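Local coordinates for protein alanyl-tRNA synthetase (Aquifex aeolicus, PDB 3G98) that attaches alanine to its tRNA; its C-terminal C-Ala domain brings editing and aminoacylation together on one tRNA, probably by binding it, at residues Val6-Leu11 with Thr35-Val40; Glu22-Leu27 with Val40-Arg45; Val76-Gly81 with Gly92-Lys97. One frame throughout, in Å; residues are numbered along the deposited sequence.

Contact 1 (Val6-Leu11 with Thr35-Val40)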
loop_
_atom_site.group_PDB
_atom_site.type_symbol
_atom_site.label_atom_id
_atom_site.label_comp_id
_atom_site.label_asym_id
_atom_site.label_seq_id
_atom_site.Cartn_x
_atom_site.Cartn_y
_atom_site.Cartn_z
ATOM N N VAL A 6 -3.813 -9.505 -9.579
ATOM C CA VAL A 6 -2.404 -9.802 -9.817
ATOM C C VAL A 6 -2.064 -11.123 -9.149
ATOM O O VAL A 6 -2.091 -11.241 -7.920
ATOM C CB VAL A 6 -1.462 -8.707 -9.267
ATOM C CG1 VAL A 6 -0.015 -9.030 -9.619
ATOM C CG2 VAL A 6 -1.852 -7.335 -9.793
ATOM N N GLY A 7 -1.737 -12.120 -9.960
ATOM C CA GLY A 7 -1.537 -13.459 -9.441
ATOM C C GLY A 7 -2.821 -13.903 -8.774
ATOM O O GLY A 7 -3.899 -13.765 -9.341
ATOM N N ASP A 8 -2.708 -14.405 -7.550
ATOM C CA ASP A 8 -3.866 -14.906 -6.829
ATOM C C ASP A 8 -4.460 -13.834 -5.916
ATOM O O ASP A 8 -5.203 -14.152 -4.991
ATOM C CB ASP A 8 -3.472 -16.137 -6.005
ATOM C CG ASP A 8 -4.655 -17.028 -5.681
ATOM O OD1 ASP A 8 -5.416 -17.373 -6.611
ATOM O OD2 ASP A 8 -4.815 -17.395 -4.497
ATOM N N PHE A 9 -4.131 -12.568 -6.174
ATOM C CA PHE A 9 -4.585 -11.468 -5.317
ATOM C C PHE A 9 -5.410 -10.436 -6.084
ATOM O O PHE A 9 -5.346 -10.373 -7.310
ATOM C CB PHE A 9 -3.378 -10.783 -4.662
ATOM C CG PHE A 9 -2.352 -11.746 -4.133
ATOM C CD1 PHE A 9 -1.142 -11.926 -4.794
ATOM C CD2 PHE A 9 -2.602 -12.489 -2.991
ATOM C CE1 PHE A 9 -0.197 -12.820 -4.314
ATOM C CE2 PHE A 9 -1.657 -13.386 -2.504
ATOM C CZ PHE A 9 -0.457 -13.550 -3.166
ATOM N N THR A 10 -6.195 -9.641 -5.355
ATOM C CA THR A 10 -6.869 -8.475 -5.932
ATOM C C THR A 10 -6.245 -7.202 -5.356
ATOM O O THR A 10 -6.331 -6.940 -4.148
ATOM C CB THR A 10 -8.395 -8.473 -5.663
ATOM O OG1 THR A 10 -9.000 -9.622 -6.270
ATOM C CG2 THR A 10 -9.047 -7.217 -6.237
ATOM N N LEU A 11 -5.607 -6.424 -6.223
ATOM C CA LEU A 11 -4.934 -5.197 -5.803
ATOM C C LEU A 11 -5.831 -3.975 -5.958
ATOM O O LEU A 11 -6.376 -3.730 -7.032
ATOM C CB LEU A 11 -3.633 -4.993 -6.585
ATOM C CG LEU A 11 -2.869 -3.700 -6.272
ATOM C CD1 LEU A 11 -2.403 -3.677 -4.826
ATOM C CD2 LEU A 11 -1.679 -3.531 -7.221
ATOM N N THR A 35 -12.610 -9.002 0.895
ATOM C CA THR A 35 -12.498 -10.420 0.591
ATOM C C THR A 35 -11.428 -11.079 1.454
ATOM O O THR A 35 -11.084 -10.585 2.528
ATOM C CB THR A 35 -12.164 -10.665 -0.903
ATOM O OG1 THR A 35 -10.837 -10.202 -1.186
ATOM C CG2 THR A 35 -13.162 -9.952 -1.809
ATOM N N LYS A 36 -10.905 -12.198 0.967
ATOM C CA LYS A 36 -9.846 -12.913 1.663
ATOM C C LYS A 36 -8.554 -12.890 0.855
ATOM O O LYS A 36 -7.576 -13.543 1.222
ATOM C CB LYS A 36 -10.275 -14.354 1.940
ATOM C CG LYS A 36 -11.427 -14.476 2.933
ATOM C CD LYS A 36 -11.750 -15.929 3.235
ATOM C CE LYS A 36 -12.187 -16.669 1.979
ATOM N NZ LYS A 36 -12.470 -18.106 2.250
ATOM N N LYS A 37 -8.556 -12.127 -0.238
ATOM C CA LYS A 37 -7.389 -12.031 -1.109
ATOM C C LYS A 37 -7.058 -10.595 -1.521
ATOM O O LYS A 37 -6.442 -10.378 -2.559
ATOM C CB LYS A 37 -7.590 -12.889 -2.362
ATOM C CG LYS A 37 -8.831 -12.528 -3.168
ATOM C CD LYS A 37 -8.970 -13.409 -4.400
ATOM C CE LYS A 37 -8.080 -12.924 -5.533
ATOM N NZ LYS A 37 -8.145 -13.836 -6.712
ATOM N N ASP A 38 -7.455 -9.621 -0.705
ATOM C CA ASP A 38 -7.235 -8.208 -1.023
ATOM C C ASP A 38 -5.862 -7.699 -0.590
ATOM O O ASP A 38 -5.390 -8.013 0.498
ATOM C CB ASP A 38 -8.301 -7.338 -0.355
ATOM C CG ASP A 38 -9.701 -7.636 -0.853
ATOM O OD1 ASP A 38 -9.874 -7.882 -2.067
ATOM O OD2 ASP A 38 -10.632 -7.620 -0.023
ATOM N N VAL A 39 -5.238 -6.911 -1.459
ATOM C CA VAL A 39 -4.039 -6.158 -1.131
ATOM C C VAL A 39 -4.371 -4.703 -1.447
ATOM O O VAL A 39 -4.804 -4.382 -2.550
ATOM C CB VAL A 39 -2.805 -6.605 -1.974
ATOM C CG1 VAL A 39 -1.564 -5.801 -1.573
ATOM C CG2 VAL A 39 -2.539 -8.108 -1.821
ATOM N N VAL A 40 -4.189 -3.821 -0.474
ATOM C CA VAL A 40 -4.551 -2.416 -0.653
ATOM C C VAL A 40 -3.299 -1.571 -0.528
ATOM O O VAL A 40 -2.583 -1.656 0.475
ATOM C CB VAL A 40 -5.564 -1.971 0.418
ATOM C CG1 VAL A 40 -5.947 -0.506 0.234
ATOM C CG2 VAL A 40 -6.787 -2.885 0.409
HETATM O O HOH W 1 -6.402 -12.934 -8.529
#

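Contact 2 (Glu22-Leu27 with Val40-Arg45)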
loop_
_atom_site.group_PDB
_atom_site.type_symbol
_atom_site.label_atom_id
_atom_site.label_comp_id
_atom_site.label_asym_id
_atom_site.label_seq_id
_atom_site.Cartn_x
_atom_site.Cartn_y
_atom_site.Cartn_z
ATOM N N GLU A 22 -3.996 9.112 9.397
ATOM C CA GLU A 22 -4.822 8.208 10.206
ATOM C C GLU A 22 -6.105 7.809 9.463
ATOM O O GLU A 22 -6.600 6.681 9.607
ATOM C CB GLU A 22 -5.109 8.799 11.589
ATOM C CG GLU A 22 -3.920 8.658 12.565
ATOM C CD GLU A 22 -3.525 7.201 12.821
ATOM O OE1 GLU A 22 -4.423 6.373 13.080
ATOM O OE2 GLU A 22 -2.316 6.881 12.767
ATOM N N GLU A 23 -6.612 8.730 8.649
ATOM C CA GLU A 23 -7.782 8.486 7.811
ATOM C C GLU A 23 -7.435 7.511 6.681
ATOM O O GLU A 23 -8.199 6.596 6.356
ATOM C CB GLU A 23 -8.293 9.809 7.227
ATOM C CG GLU A 23 -8.952 10.728 8.258
ATOM C CD GLU A 23 -9.321 12.095 7.689
ATOM O OE1 GLU A 23 -8.930 12.412 6.540
ATOM O OE2 GLU A 23 -10.002 12.856 8.406
ATOM N N LEU A 24 -6.264 7.716 6.089
ATOM C CA LEU A 24 -5.773 6.831 5.052
ATOM C C LEU A 24 -5.649 5.404 5.575
ATOM O O LEU A 24 -6.072 4.447 4.921
ATOM C CB LEU A 24 -4.418 7.338 4.563
ATOM C CG LEU A 24 -3.839 6.732 3.299
ATOM C CD1 LEU A 24 -4.632 7.201 2.103
ATOM C CD2 LEU A 24 -2.366 7.139 3.187
ATOM N N ARG A 25 -5.074 5.265 6.767
ATOM C CA ARG A 25 -4.927 3.965 7.411
ATOM C C ARG A 25 -6.281 3.307 7.644
ATOM O O ARG A 25 -6.452 2.108 7.409
ATOM C CB ARG A 25 -4.213 4.129 8.755
ATOM C CG ARG A 25 -3.858 2.825 9.435
ATOM C CD ARG A 25 -3.474 3.048 10.893
ATOM N NE ARG A 25 -3.086 1.788 11.504
ATOM C CZ ARG A 25 -1.851 1.295 11.459
ATOM N NH1 ARG A 25 -0.886 1.971 10.846
ATOM N NH2 ARG A 25 -1.584 0.131 12.032
ATOM N N ASN A 26 -7.238 4.088 8.135
ATOM C CA ASN A 26 -8.561 3.550 8.412
ATOM C C ASN A 26 -9.246 3.083 7.116
ATOM O O ASN A 26 -9.916 2.048 7.096
ATOM C CB ASN A 26 -9.410 4.571 9.169
ATOM C CG ASN A 26 -8.929 4.786 10.601
ATOM O OD1 ASN A 26 -9.253 5.796 11.226
ATOM N ND2 ASN A 26 -8.144 3.835 11.122
ATOM N N LEU A 27 -9.047 3.834 6.036
ATOM C CA LEU A 27 -9.596 3.456 4.734
ATOM C C LEU A 27 -8.997 2.144 4.224
ATOM O O LEU A 27 -9.722 1.261 3.741
ATOM C CB LEU A 27 -9.385 4.581 3.712
ATOM C CG LEU A 27 -9.896 4.376 2.279
ATOM C CD1 LEU A 27 -11.394 4.071 2.254
ATOM C CD2 LEU A 27 -9.602 5.597 1.423
ATOM N N VAL A 40 -4.189 -3.821 -0.474
ATOM C CA VAL A 40 -4.551 -2.416 -0.653
ATOM C C VAL A 40 -3.299 -1.571 -0.528
ATOM O O VAL A 40 -2.583 -1.656 0.475
ATOM C CB VAL A 40 -5.564 -1.971 0.418
ATOM C CG1 VAL A 40 -5.947 -0.506 0.234
ATOM C CG2 VAL A 40 -6.787 -2.885 0.409
ATOM N N PHE A 41 -3.014 -0.772 -1.553
ATOM C CA PHE A 41 -1.876 0.140 -1.499
ATOM C C PHE A 41 -2.371 1.529 -1.824
ATOM O O PHE A 41 -2.597 1.867 -2.983
ATOM C CB PHE A 41 -0.780 -0.322 -2.471
ATOM C CG PHE A 41 0.401 0.616 -2.587
ATOM C CD1 PHE A 41 0.939 1.249 -1.466
ATOM C CD2 PHE A 41 0.994 0.837 -3.824
ATOM C CE1 PHE A 41 2.043 2.100 -1.587
ATOM C CE2 PHE A 41 2.096 1.671 -3.947
ATOM C CZ PHE A 41 2.614 2.310 -2.824
ATOM N N ILE A 42 -2.580 2.336 -0.793
ATOM C CA ILE A 42 -3.087 3.679 -1.037
ATOM C C ILE A 42 -2.155 4.702 -0.426
ATOM O O ILE A 42 -1.401 4.410 0.505
ATOM C CB ILE A 42 -4.538 3.887 -0.541
ATOM C CG1 ILE A 42 -4.640 3.639 0.966
ATOM C CG2 ILE A 42 -5.505 3.000 -1.331
ATOM C CD1 ILE A 42 -6.038 3.893 1.541
ATOM N N ALA A 43 -2.208 5.904 -0.970
ATOM C CA ALA A 43 -1.283 6.939 -0.564
ATOM C C ALA A 43 -2.008 8.273 -0.537
ATOM O O ALA A 43 -3.072 8.432 -1.153
ATOM C CB ALA A 43 -0.114 6.991 -1.518
ATOM N N SER A 44 -1.423 9.227 0.184
ATOM C CA SER A 44 -1.954 10.583 0.231
ATOM C C SER A 44 -0.822 11.555 -0.011
ATOM O O SER A 44 0.191 11.531 0.697
ATOM C CB SER A 44 -2.575 10.872 1.586
ATOM O OG SER A 44 -2.972 12.235 1.677
ATOM N N ARG A 45 -0.991 12.389 -1.030
ATOM C CA ARG A 45 -0.019 13.422 -1.341
ATOM C C ARG A 45 -0.397 14.690 -0.589
ATOM O O ARG A 45 -1.523 15.182 -0.712
ATOM C CB ARG A 45 0.004 13.713 -2.841
ATOM C CG ARG A 45 1.144 14.629 -3.230
ATOM C CD ARG A 45 1.059 15.128 -4.661
ATOM N NE ARG A 45 2.179 16.029 -4.931
ATOM C CZ ARG A 45 3.032 15.900 -5.942
ATOM N NH1 ARG A 45 2.881 14.925 -6.827
ATOM N NH2 ARG A 45 4.026 16.766 -6.077
#

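Contact 3 (Val76-Gly81 with Gly92-Lys97)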
loop_
_atom_site.group_PDB
_atom_site.type_symbol
_atom_site.label_atom_id
_atom_site.label_comp_id
_atom_site.label_asym_id
_atom_site.label_seq_id
_atom_site.Cartn_x
_atom_site.Cartn_y
_atom_site.Cartn_z
ATOM N N VAL A 76 11.098 3.237 -2.951
ATOM C CA VAL A 76 10.755 3.941 -4.192
ATOM C C VAL A 76 10.221 5.354 -3.926
ATOM O O VAL A 76 10.524 6.303 -4.658
ATOM C CB VAL A 76 9.742 3.120 -5.025
ATOM C CG1 VAL A 76 9.248 3.909 -6.215
ATOM C CG2 VAL A 76 10.379 1.802 -5.472
ATOM N N LEU A 77 9.453 5.495 -2.852
ATOM C CA LEU A 77 8.841 6.771 -2.499
ATOM C C LEU A 77 9.771 7.630 -1.635
ATOM O O LEU A 77 9.342 8.639 -1.072
ATOM C CB LEU A 77 7.504 6.526 -1.786
ATOM C CG LEU A 77 6.443 5.845 -2.653
ATOM C CD1 LEU A 77 5.195 5.554 -1.829
ATOM C CD2 LEU A 77 6.099 6.739 -3.844
ATOM N N LYS A 78 11.041 7.230 -1.555
ATOM C CA LYS A 78 12.051 7.923 -0.756
ATOM C C LYS A 78 11.571 8.059 0.685
ATOM O O LYS A 78 11.535 9.159 1.249
ATOM C CB LYS A 78 12.383 9.294 -1.363
ATOM C CG LYS A 78 12.877 9.222 -2.812
ATOM C CD LYS A 78 14.219 8.505 -2.892
ATOM C CE LYS A 78 14.816 8.595 -4.291
ATOM N NZ LYS A 78 16.192 8.002 -4.304
ATOM N N GLY A 79 11.175 6.927 1.263
ATOM C CA GLY A 79 10.688 6.895 2.631
ATOM C C GLY A 79 10.854 5.527 3.269
ATOM O O GLY A 79 11.530 4.647 2.729
ATOM N N GLY A 80 10.239 5.351 4.430
ATOM C CA GLY A 80 10.358 4.101 5.162
ATOM C C GLY A 80 8.995 3.521 5.412
ATOM O O GLY A 80 8.080 3.715 4.615
ATOM N N GLY A 81 8.853 2.822 6.530
ATOM C CA GLY A 81 7.582 2.214 6.881
ATOM C C GLY A 81 7.745 1.104 7.892
ATOM O O GLY A 81 8.856 0.604 8.127
ATOM N N GLY A 92 7.206 9.386 3.053
ATOM C CA GLY A 92 8.290 9.531 2.093
ATOM C C GLY A 92 8.325 10.907 1.465
ATOM O O GLY A 92 7.451 11.739 1.731
ATOM N N LYS A 93 9.328 11.134 0.618
ATOM C CA LYS A 93 9.612 12.458 0.068
ATOM C C LYS A 93 9.378 12.552 -1.439
ATOM O O LYS A 93 9.634 13.593 -2.041
ATOM C CB LYS A 93 11.072 12.837 0.346
ATOM C CG LYS A 93 11.660 12.256 1.623
ATOM C CD LYS A 93 13.166 12.063 1.472
ATOM C CE LYS A 93 13.704 10.992 2.417
ATOM N NZ LYS A 93 15.027 10.467 1.952
ATOM N N ALA A 94 8.904 11.474 -2.058
ATOM C CA ALA A 94 8.779 11.460 -3.517
ATOM C C ALA A 94 7.372 11.114 -4.008
ATOM O O ALA A 94 7.141 10.011 -4.515
ATOM C CB ALA A 94 9.803 10.498 -4.128
ATOM N N PRO A 95 6.430 12.066 -3.900
ATOM C CA PRO A 95 5.040 11.773 -4.274
ATOM C C PRO A 95 4.904 11.387 -5.740
ATOM O O PRO A 95 4.076 10.537 -6.089
ATOM C CB PRO A 95 4.314 13.099 -4.023
ATOM C CG PRO A 95 5.203 13.874 -3.122
ATOM C CD PRO A 95 6.601 13.456 -3.446
ATOM N N ASP A 96 5.729 11.994 -6.589
ATOM C CA ASP A 96 5.648 11.750 -8.031
ATOM C C ASP A 96 6.038 10.331 -8.413
ATOM O O ASP A 96 5.887 9.927 -9.568
ATOM C CB ASP A 96 6.523 12.742 -8.791
ATOM C CG ASP A 96 5.950 14.134 -8.785
ATOM O OD1 ASP A 96 4.738 14.284 -8.516
ATOM O OD2 ASP A 96 6.716 15.081 -9.049
ATOM N N LYS A 97 6.542 9.575 -7.446
ATOM C CA LYS A 97 7.010 8.225 -7.720
ATOM C C LYS A 97 5.989 7.133 -7.376
ATOM O O LYS A 97 6.315 5.950 -7.375
ATOM C CB LYS A 97 8.347 7.973 -7.025
ATOM C CG LYS A 97 9.504 8.745 -7.668
ATOM C CD LYS A 97 10.855 8.358 -7.072
ATOM C CE LYS A 97 11.297 6.953 -7.493
ATOM N NZ LYS A 97 12.414 6.431 -6.629
#

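Contact 1 (Val6-Leu11 with Thr35-Val40)
Thr10 and Leu11 pair with Asp38 and Val39 at the start of the two parallel strands of a beta-alpha-beta unit, strand 9-17, helix 21-31 and strand 38-46. The strand axes approach to 4.8 Å. Thr10 is gripped at both backbone ends: its N donates to Lys37 O (2.9 Å) and its O accepts from Val39 N (2.9 Å), both bonds nearly straight. Phe9, Leu11 and Val39 form the greasy side of the pair. Beta-branched Val39 suits a strand and spreads its methyls over two neighbours, CG1 meeting Leu11 CD1 at 4.0 Å and CG2 meeting Phe9 CB at 4.0 Å. Helix 98-110 covers Leu11 through Leu105.

Beyond the pairing, Lys37 reaches over the preceding hairpin turn. Its CG lies between the backbone N and the carbonyl carbon (chi1 57°), which sends the chain over Asp8, with CE 3.2 Å from Asp8 O. Its NZ donates to a water at 2.7 Å, and that water donates to Gly7 O and Phe9 O, tying the lysine to the turn. CE also passes Thr10 OG1, whose polar partner is Asn5. Gly7 suits the turn because its positive phi is easy for glycine. A type II' beta turn from Val6 to Phe9 links strands 2-6 and 9-17 into a hairpin, set beside the parallel pairing typical of a beta-alpha-beta unit.

Contact 2 (Glu22-Leu27 with Val40-Arg45)
Leu24, Leu27 and Ile42 bring helix 21-31 down onto strand 38-46, the helix-on-sheet packing of a beta-alpha-beta unit. The helix runs nearly antiparallel to the strand, at 162°, with 8.9 Å between the axes of the two segments, a separation bridged by side chains.

The apolar contacts centre on the end of Ile42. Its CG1 is flanked by both backbone neighbours of CA (chi1 60°), and the extended chain beyond carries CD1 up to the helix. There CD1 meets Leu24 CD1 at 3.6 Å, the two side chains lying antiparallel, side by side. Leu27 lies across the isoleucine, roughly perpendicular, with its CD2 4.0 Å from Ile42 CD1. Leucine suits these helix positions, one turn apart, because each lends one branch to the same methyl, while the other branch of Leu24 goes on to Ser44. Leu24 reaches farther into the sheet, touching Val53 of strand 49-56 as well, while Phe41 and Ala43 face the other way, toward helix 98-110.

Methyl-to-backbone contacts complete the fit. Ile42 CD1 lies 3.4 Å from Leu24 O, and Leu24 CD1 comes to 3.8 Å from Ala43 O.

The polar element is Ser44, small enough to sit beneath the helix. Its OG, anti to the backbone N (chi1 174°), is satisfied by a hydrogen bond with Val19 O, and its CB is left to meet Leu24 CD2 at 4.1 Å.

Contact 3 (Val76-Gly81 with Gly92-Lys97)
Gly79 and Gly92 bring their backbones unusually close, CA to CA at 3.6 Å, where a Schellman motif ends helix 66-76 against the end of strand 87-92. Glycine fits both places because neither residue has a CB to wedge into so narrow a gap; at Gly92 one would run into Leu77 O. Lys78, with positive phi, is the C-prime residue of the motif, and the turn it makes exposes two carbonyls to the other loop.

Leu77 O is shared: Ala94 N donates to it at 3.0 Å from above the carbonyl plane, 48° out of it, and Lys93 N adds a weak bond. Lys93 N also donates to Lys78 O at 3.0 Å, so this one N-H is divided between two carbonyls.

Side chains fill in around these bonds. The small methyl of Ala94 lets the loops close up, its CB lying 3.6 Å from Lys78 CG, while Leu77 turns inward and places CD2 3.5 Å from Ala94 O. Lys97, at the N-cap position of helix 98-110, curls back over the end of the earlier helix. Its CE passes Val76 CG1 at 3.9 Å. A bend at chi3 (71°) carries the ammonium group onto Val76 O, where Lys97 NZ donates at 2.7 Å in the carbonyl plane, on a lone pair.

Contacts 1 and 2 belong to one beta-alpha-beta unit and share Val40 on strand 38-46, their centres about 17 Å apart: contact 1 joins the first residues of two neighbouring parallel strands, contact 2 seats the connecting helix on the sheet. Contact 2 is buried and apolar; contact 1 is partly buried and mixes backbone bonds with a lysine-water link; contact 3 lies at the surface, where loop carbonyls and lysines dominate. Contacts 1 and 3 lie on opposite sides of the chain's centre. Contacts 2 and 3 touch through a salt bridge, Arg45 NH1 to Asp96 OD1 at 2.6 Å, and through Phe41 packing on Leu77.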